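PDB 3GG8: pyruvate kinase from Toxoplasma gondii, which catalyses the last step of glycolysis, transferring the phosphoryl group of phosphoenolpyruvate to ADP to give pyruvate and ATP. Local coordinates for residues C[63-69]-C[96-102]; C[38-43]-C[341-347]. One frame throughout, in Å; residues are numbered along the deposited sequence.

Contact 1. Residues C[63-69]-C[96-102]; sequences NVCRLNF and LAILLDT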
loop_
_atom_site.group_PDB
_atom_site.type_symbol
_atom_site.label_atom_id
_atom_site.label_comp_id
_atom_site.label_asym_id
_atom_site.label_seq_id
_atom_site.Cartn_x
_atom_site.Cartn_y
_atom_site.Cartn_z
ATOM N N ASN C 63 -26.796 8.056 -27.030
ATOM C CA ASN C 63 -25.539 7.890 -27.757
ATOM C C ASN C 63 -25.587 6.748 -28.760
ATOM O O ASN C 63 -24.830 6.724 -29.734
ATOM C CB ASN C 63 -24.379 7.643 -26.783
ATOM C CG ASN C 63 -24.343 8.637 -25.644
ATOM O OD1 ASN C 63 -24.477 8.251 -24.483
ATOM N ND2 ASN C 63 -24.137 9.924 -25.962
ATOM N N VAL C 64 -26.457 5.774 -28.501
ATOM C CA VAL C 64 -26.537 4.582 -29.351
ATOM C C VAL C 64 -27.999 4.263 -29.638
ATOM O O VAL C 64 -28.840 4.332 -28.731
ATOM C CB VAL C 64 -25.865 3.340 -28.685
ATOM C CG1 VAL C 64 -25.936 2.104 -29.603
ATOM C CG2 VAL C 64 -24.390 3.649 -28.253
ATOM N N CYS C 65 -28.264 3.909 -30.901
ATOM C CA CYS C 65 -29.572 3.457 -31.372
ATOM C C CYS C 65 -29.599 1.951 -31.655
ATOM O O CYS C 65 -28.964 1.476 -32.603
ATOM C CB CYS C 65 -29.959 4.206 -32.645
ATOM S SG CYS C 65 -29.981 5.991 -32.416
ATOM N N ARG C 66 -30.373 1.241 -30.839
ATOM C CA ARG C 66 -30.620 -0.184 -30.971
ATOM C C ARG C 66 -31.814 -0.477 -31.875
ATOM O O ARG C 66 -32.925 -0.008 -31.618
ATOM C CB ARG C 66 -30.884 -0.795 -29.596
ATOM C CG ARG C 66 -31.384 -2.246 -29.640
ATOM C CD ARG C 66 -31.319 -2.841 -28.246
ATOM N NE ARG C 66 -31.784 -4.229 -28.161
ATOM C CZ ARG C 66 -33.018 -4.587 -27.812
ATOM N NH1 ARG C 66 -33.925 -3.654 -27.521
ATOM N NH2 ARG C 66 -33.348 -5.878 -27.751
ATOM N N LEU C 67 -31.567 -1.236 -32.938
ATOM C CA LEU C 67 -32.608 -1.784 -33.781
ATOM C C LEU C 67 -32.852 -3.230 -33.345
ATOM O O LEU C 67 -32.003 -4.100 -33.542
ATOM C CB LEU C 67 -32.156 -1.772 -35.229
ATOM C CG LEU C 67 -31.568 -0.496 -35.839
ATOM C CD1 LEU C 67 -31.027 -0.799 -37.232
ATOM C CD2 LEU C 67 -32.611 0.630 -35.857
ATOM N N ASN C 68 -34.001 -3.475 -32.724
ATOM C CA ASN C 68 -34.389 -4.813 -32.319
ATOM C C ASN C 68 -34.961 -5.671 -33.456
ATOM O O ASN C 68 -36.157 -5.596 -33.755
ATOM C CB ASN C 68 -35.378 -4.752 -31.155
ATOM C CG ASN C 68 -35.691 -6.121 -30.608
ATOM O OD1 ASN C 68 -35.188 -7.132 -31.116
ATOM N ND2 ASN C 68 -36.530 -6.176 -29.587
ATOM N N PHE C 69 -34.131 -6.523 -34.061
ATOM C CA PHE C 69 -34.594 -7.375 -35.165
ATOM C C PHE C 69 -35.417 -8.607 -34.786
ATOM O O PHE C 69 -35.669 -9.466 -35.651
ATOM C CB PHE C 69 -33.445 -7.759 -36.104
ATOM C CG PHE C 69 -33.193 -6.765 -37.210
ATOM C CD1 PHE C 69 -32.734 -5.487 -36.929
ATOM C CD2 PHE C 69 -33.419 -7.113 -38.545
ATOM C CE1 PHE C 69 -32.496 -4.564 -37.964
ATOM C CE2 PHE C 69 -33.183 -6.201 -39.581
ATOM C CZ PHE C 69 -32.705 -4.923 -39.276
ATOM N N LEU C 96 -24.118 9.362 -33.298
ATOM C CA LEU C 96 -24.841 8.228 -32.759
ATOM C C LEU C 96 -24.401 6.942 -33.438
ATOM O O LEU C 96 -24.268 6.892 -34.664
ATOM C CB LEU C 96 -26.342 8.421 -33.013
ATOM C CG LEU C 96 -27.077 9.549 -32.302
ATOM C CD1 LEU C 96 -28.453 9.737 -32.929
ATOM C CD2 LEU C 96 -27.206 9.232 -30.816
ATOM N N ALA C 97 -24.170 5.899 -32.647
ATOM C CA ALA C 97 -23.877 4.592 -33.234
ATOM C C ALA C 97 -25.179 3.837 -33.416
ATOM O O ALA C 97 -26.158 4.079 -32.704
ATOM C CB ALA C 97 -22.910 3.804 -32.371
ATOM N N ILE C 98 -25.177 2.933 -34.388
ATOM C CA ILE C 98 -26.323 2.081 -34.687
ATOM C C ILE C 98 -25.953 0.621 -34.394
ATOM O O ILE C 98 -24.938 0.117 -34.871
ATOM C CB ILE C 98 -26.808 2.301 -36.137
ATOM C CG1 ILE C 98 -27.221 3.774 -36.324
ATOM C CG2 ILE C 98 -27.970 1.372 -36.474
ATOM C CD1 ILE C 98 -27.540 4.151 -37.766
ATOM N N LEU C 99 -26.759 -0.006 -33.534
ATOM C CA LEU C 99 -26.579 -1.384 -33.101
ATOM C C LEU C 99 -27.731 -2.253 -33.644
ATOM O O LEU C 99 -28.895 -1.966 -33.355
ATOM C CB LEU C 99 -26.524 -1.407 -31.551
ATOM C CG LEU C 99 -26.349 -2.706 -30.736
ATOM C CD1 LEU C 99 -25.300 -2.553 -29.629
ATOM C CD2 LEU C 99 -27.658 -3.189 -30.113
ATOM N N LEU C 100 -27.415 -3.277 -34.454
ATOM C CA LEU C 100 -28.396 -4.300 -34.851
ATOM C C LEU C 100 -28.448 -5.405 -33.781
ATOM O O LEU C 100 -27.429 -6.019 -33.473
ATOM C CB LEU C 100 -28.018 -4.900 -36.207
ATOM C CG LEU C 100 -28.964 -5.820 -36.988
ATOM C CD1 LEU C 100 -28.437 -5.998 -38.393
ATOM C CD2 LEU C 100 -29.147 -7.192 -36.342
ATOM N N ASP C 101 -29.621 -5.638 -33.202
ATOM C CA ASP C 101 -29.798 -6.684 -32.182
ATOM C C ASP C 101 -30.574 -7.850 -32.802
ATOM O O ASP C 101 -31.759 -7.726 -33.102
ATOM C CB ASP C 101 -30.521 -6.121 -30.946
ATOM C CG ASP C 101 -30.617 -7.130 -29.790
ATOM O OD1 ASP C 101 -30.758 -8.354 -30.051
ATOM O OD2 ASP C 101 -30.574 -6.701 -28.606
ATOM N N THR C 102 -29.899 -8.978 -33.000
ATOM C CA THR C 102 -30.482 -10.083 -33.761
ATOM C C THR C 102 -31.663 -10.750 -33.017
ATOM O O THR C 102 -31.771 -10.679 -31.768
ATOM C CB THR C 102 -29.417 -11.140 -34.167
ATOM O OG1 THR C 102 -28.868 -11.726 -32.993
ATOM C CG2 THR C 102 -28.273 -10.518 -34.995
HETATM O O HOH W 1 -33.243 -8.889 -30.276
#

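Contact 2. Residues C[38-43]-C[341-347]; sequences TRIVCT and TDCVMLS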
loop_
_atom_site.group_PDB
_atom_site.type_symbol
_atom_site.label_atom_id
_atom_site.label_comp_id
_atom_site.label_asym_id
_atom_site.label_seq_id
_atom_site.Cartn_x
_atom_site.Cartn_y
_atom_site.Cartn_z
ATOM N N THR C 38 -21.290 7.691 -18.044
ATOM C CA THR C 38 -21.986 6.498 -18.554
ATOM C C THR C 38 -22.736 6.769 -19.879
ATOM O O THR C 38 -23.356 7.815 -20.037
ATOM C CB THR C 38 -22.918 5.894 -17.437
ATOM O OG1 THR C 38 -22.167 5.746 -16.213
ATOM C CG2 THR C 38 -23.464 4.549 -17.833
ATOM N N ARG C 39 -22.625 5.843 -20.835
ATOM C CA ARG C 39 -23.236 5.951 -22.167
ATOM C C ARG C 39 -24.663 5.374 -22.176
ATOM O O ARG C 39 -24.951 4.410 -21.469
ATOM C CB ARG C 39 -22.402 5.133 -23.148
ATOM C CG ARG C 39 -21.285 5.844 -23.870
ATOM C CD ARG C 39 -20.515 6.826 -23.061
ATOM N NE ARG C 39 -21.059 8.185 -23.075
ATOM C CZ ARG C 39 -21.041 9.022 -24.116
ATOM N NH1 ARG C 39 -21.540 10.237 -23.972
ATOM N NH2 ARG C 39 -20.549 8.659 -25.297
ATOM N N ILE C 40 -25.563 5.953 -22.972
ATOM C CA ILE C 40 -26.967 5.511 -22.940
ATOM C C ILE C 40 -27.381 4.903 -24.280
ATOM O O ILE C 40 -27.224 5.536 -25.334
ATOM C CB ILE C 40 -27.928 6.646 -22.515
ATOM C CG1 ILE C 40 -27.610 7.118 -21.080
ATOM C CG2 ILE C 40 -29.384 6.209 -22.634
ATOM C CD1 ILE C 40 -28.344 8.363 -20.654
ATOM N N VAL C 41 -27.874 3.663 -24.225
ATOM C CA VAL C 41 -28.385 2.970 -25.413
ATOM C C VAL C 41 -29.922 2.998 -25.418
ATOM O O VAL C 41 -30.571 2.653 -24.412
ATOM C CB VAL C 41 -27.867 1.507 -25.501
ATOM C CG1 VAL C 41 -28.356 0.823 -26.785
ATOM C CG2 VAL C 41 -26.322 1.453 -25.374
ATOM N N CYS C 42 -30.484 3.429 -26.555
ATOM C CA CYS C 42 -31.940 3.546 -26.731
ATOM C C CYS C 42 -32.423 2.677 -27.874
ATOM O O CYS C 42 -31.844 2.679 -28.971
ATOM C CB CYS C 42 -32.336 4.991 -26.998
ATOM S SG CYS C 42 -31.925 6.106 -25.630
ATOM N N THR C 43 -33.470 1.910 -27.588
ATOM C CA THR C 43 -34.099 1.031 -28.572
ATOM C C THR C 43 -35.111 1.842 -29.371
ATOM O O THR C 43 -35.972 2.525 -28.800
ATOM C CB THR C 43 -34.774 -0.175 -27.886
ATOM O OG1 THR C 43 -33.784 -0.897 -27.156
ATOM C CG2 THR C 43 -35.421 -1.133 -28.897
ATOM N N THR C 341 -20.391 -0.322 -15.228
ATOM C CA THR C 341 -20.915 -0.492 -16.585
ATOM C C THR C 341 -20.543 0.665 -17.519
ATOM O O THR C 341 -20.499 1.813 -17.092
ATOM C CB THR C 341 -22.466 -0.718 -16.592
ATOM O OG1 THR C 341 -22.859 -1.297 -17.847
ATOM C CG2 THR C 341 -23.217 0.599 -16.366
ATOM N N ASP C 342 -20.282 0.346 -18.787
ATOM C CA ASP C 342 -19.981 1.361 -19.779
ATOM C C ASP C 342 -21.254 1.996 -20.264
ATOM O O ASP C 342 -21.306 3.224 -20.422
ATOM C CB ASP C 342 -19.205 0.777 -20.966
ATOM C CG ASP C 342 -17.756 0.474 -20.617
ATOM O OD1 ASP C 342 -16.909 1.392 -20.707
ATOM O OD2 ASP C 342 -17.466 -0.682 -20.236
ATOM N N CYS C 343 -22.268 1.147 -20.512
ATOM C CA CYS C 343 -23.580 1.555 -21.016
ATOM C C CYS C 343 -24.735 1.034 -20.172
ATOM O O CYS C 343 -24.669 -0.040 -19.564
ATOM C CB CYS C 343 -23.806 1.078 -22.452
ATOM S SG CYS C 343 -22.515 1.512 -23.640
ATOM N N VAL C 344 -25.800 1.829 -20.150
ATOM C CA VAL C 344 -27.096 1.416 -19.632
ATOM C C VAL C 344 -28.088 1.477 -20.804
ATOM O O VAL C 344 -27.991 2.359 -21.663
ATOM C CB VAL C 344 -27.535 2.290 -18.429
ATOM C CG1 VAL C 344 -26.778 1.877 -17.168
ATOM C CG2 VAL C 344 -27.315 3.781 -18.726
ATOM N N MET C 345 -29.013 0.521 -20.864
ATOM C CA MET C 345 -29.861 0.384 -22.037
ATOM C C MET C 345 -31.337 0.465 -21.713
ATOM O O MET C 345 -31.800 -0.138 -20.731
ATOM C CB MET C 345 -29.570 -0.920 -22.773
ATOM C CG MET C 345 -30.312 -1.055 -24.092
ATOM S SD MET C 345 -29.891 -2.610 -24.875
ATOM C CE MET C 345 -31.321 -3.603 -24.514
ATOM N N LEU C 346 -32.043 1.246 -22.536
ATOM C CA LEU C 346 -33.491 1.337 -22.517
ATOM C C LEU C 346 -34.070 0.477 -23.632
ATOM O O LEU C 346 -33.571 0.469 -24.787
ATOM C CB LEU C 346 -33.958 2.797 -22.631
ATOM C CG LEU C 346 -33.532 3.699 -21.444
ATOM C CD1 LEU C 346 -33.746 5.198 -21.726
ATOM C CD2 LEU C 346 -34.185 3.289 -20.106
ATOM N N SER C 347 -35.105 -0.280 -23.278
ATOM C CA SER C 347 -35.738 -1.170 -24.246
ATOM C C SER C 347 -37.120 -0.661 -24.603
ATOM O O SER C 347 -37.232 0.268 -25.409
ATOM C CB SER C 347 -35.748 -2.618 -23.741
ATOM O OG SER C 347 -34.415 -3.105 -23.688
#

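Contact 1. Residues C[63-69]-C[96-102]
Asp101 OD2 is gripped by two nitrogens of Arg66: NE at 2.8 Å and NH2 at 3.0 Å, a side-on salt bridge in which both N-H groups converge on one oxygen. Relative to the guanidinium, that oxygen lies at the edge and in the plane; relative to the carboxylate, NE comes in on the anti side, 32° out of plane, and NH2 from above, both from the same face. The two planes stand 74° apart. The arginine arrives there by running out fully extended from CG to NE, passing over Leu99, whose CD2 lies 3.9 Å from Arg66 CG. Lys255 adds a second salt bridge to OD2. The other carboxylate oxygen, Asp101 OD1, accepts from a water at 2.6 Å that also donates to Asn68 OD1, an oxygen held as well by Ser70 N.

The backbones of 63-69 and 96-102 pair in parallel, with Cys65 N bonded to Ala97 O at 2.8 Å and almost straight (178°). On the face carrying Cys65 and Leu67, which helix 74-90 covers, Leu67 CD1 touches Ile98 CG2 at 3.8 Å. Farther along, Leu100 crosses the Phe69 ring at about a right angle, an off-centre CH-pi contact with CG 4.2 Å from the ring centroid.

This is a right-handed beta-alpha-beta crossover of the barrel, apolar toward its helix and polar at its carboxyl end. Two cationic side chains converge on one buried carboxylate oxygen, and the double grip of Arg66 on it fixes the pose of the arginine.

Contact 2. Residues C[38-43]-C[341-347]
Thr43 meets Leu346 O with its hydroxyl: OG1 donates to that carbonyl oxygen at 2.7 Å, in the carbonyl plane and on a lone pair. The torsion makes this possible, since OG1 stands anti to the carbonyl carbon of Thr43 (chi1 -59°), beside its own backbone N, which adds a weak bond to the same oxygen. Further back, the strands pair in parallel through straight bonds such as Leu346 N to Val41 O at 2.8 Å.

Val41 sets CG1 anti to its N, leaving CG2 to reach Cys343 CB at 3.9 Å, while its CB lies 3.8 Å from Met345 CG. Met345 runs extended through chi2 and bends only at chi3 (102°). On the opposite face, Val344 places CG2 between its backbone N and carbonyl carbon, against Thr38 CG2 at 4.0 Å and near Ile40 CG1; helix 356-371 covers this side through Met363. Arg39 lays its CB 3.7 Å from Cys343 SG, then folds at chi2 and chi3 and leads its guanidinium away from 341-347.

Joining the first strand to the eighth, this pairing closes the (beta/alpha)8, or TIM, barrel of pyruvate kinase.

Both contacts are buried parallel pairings in one closed sheet, and strand 39-43 of contact 2 is the immediate neighbour of strand 62-68 of contact 1. They show two kinds of neighbour in one barrel, a local crossover and the closing pair of first and last strands: contact 1 ties segments 27 residues apart through a single helix, whereas contact 2 joins segments separated by almost 300 residues. Both rest on backbone hydrogen bonds and apolar side chains; contact 1 adds a salt bridge, contact 2 a threonine hydroxyl. Arg66 bridges them: its N bonds Cys42 O, its NH1 bonds Thr43 OG1 and its CD packs on Met345 SD.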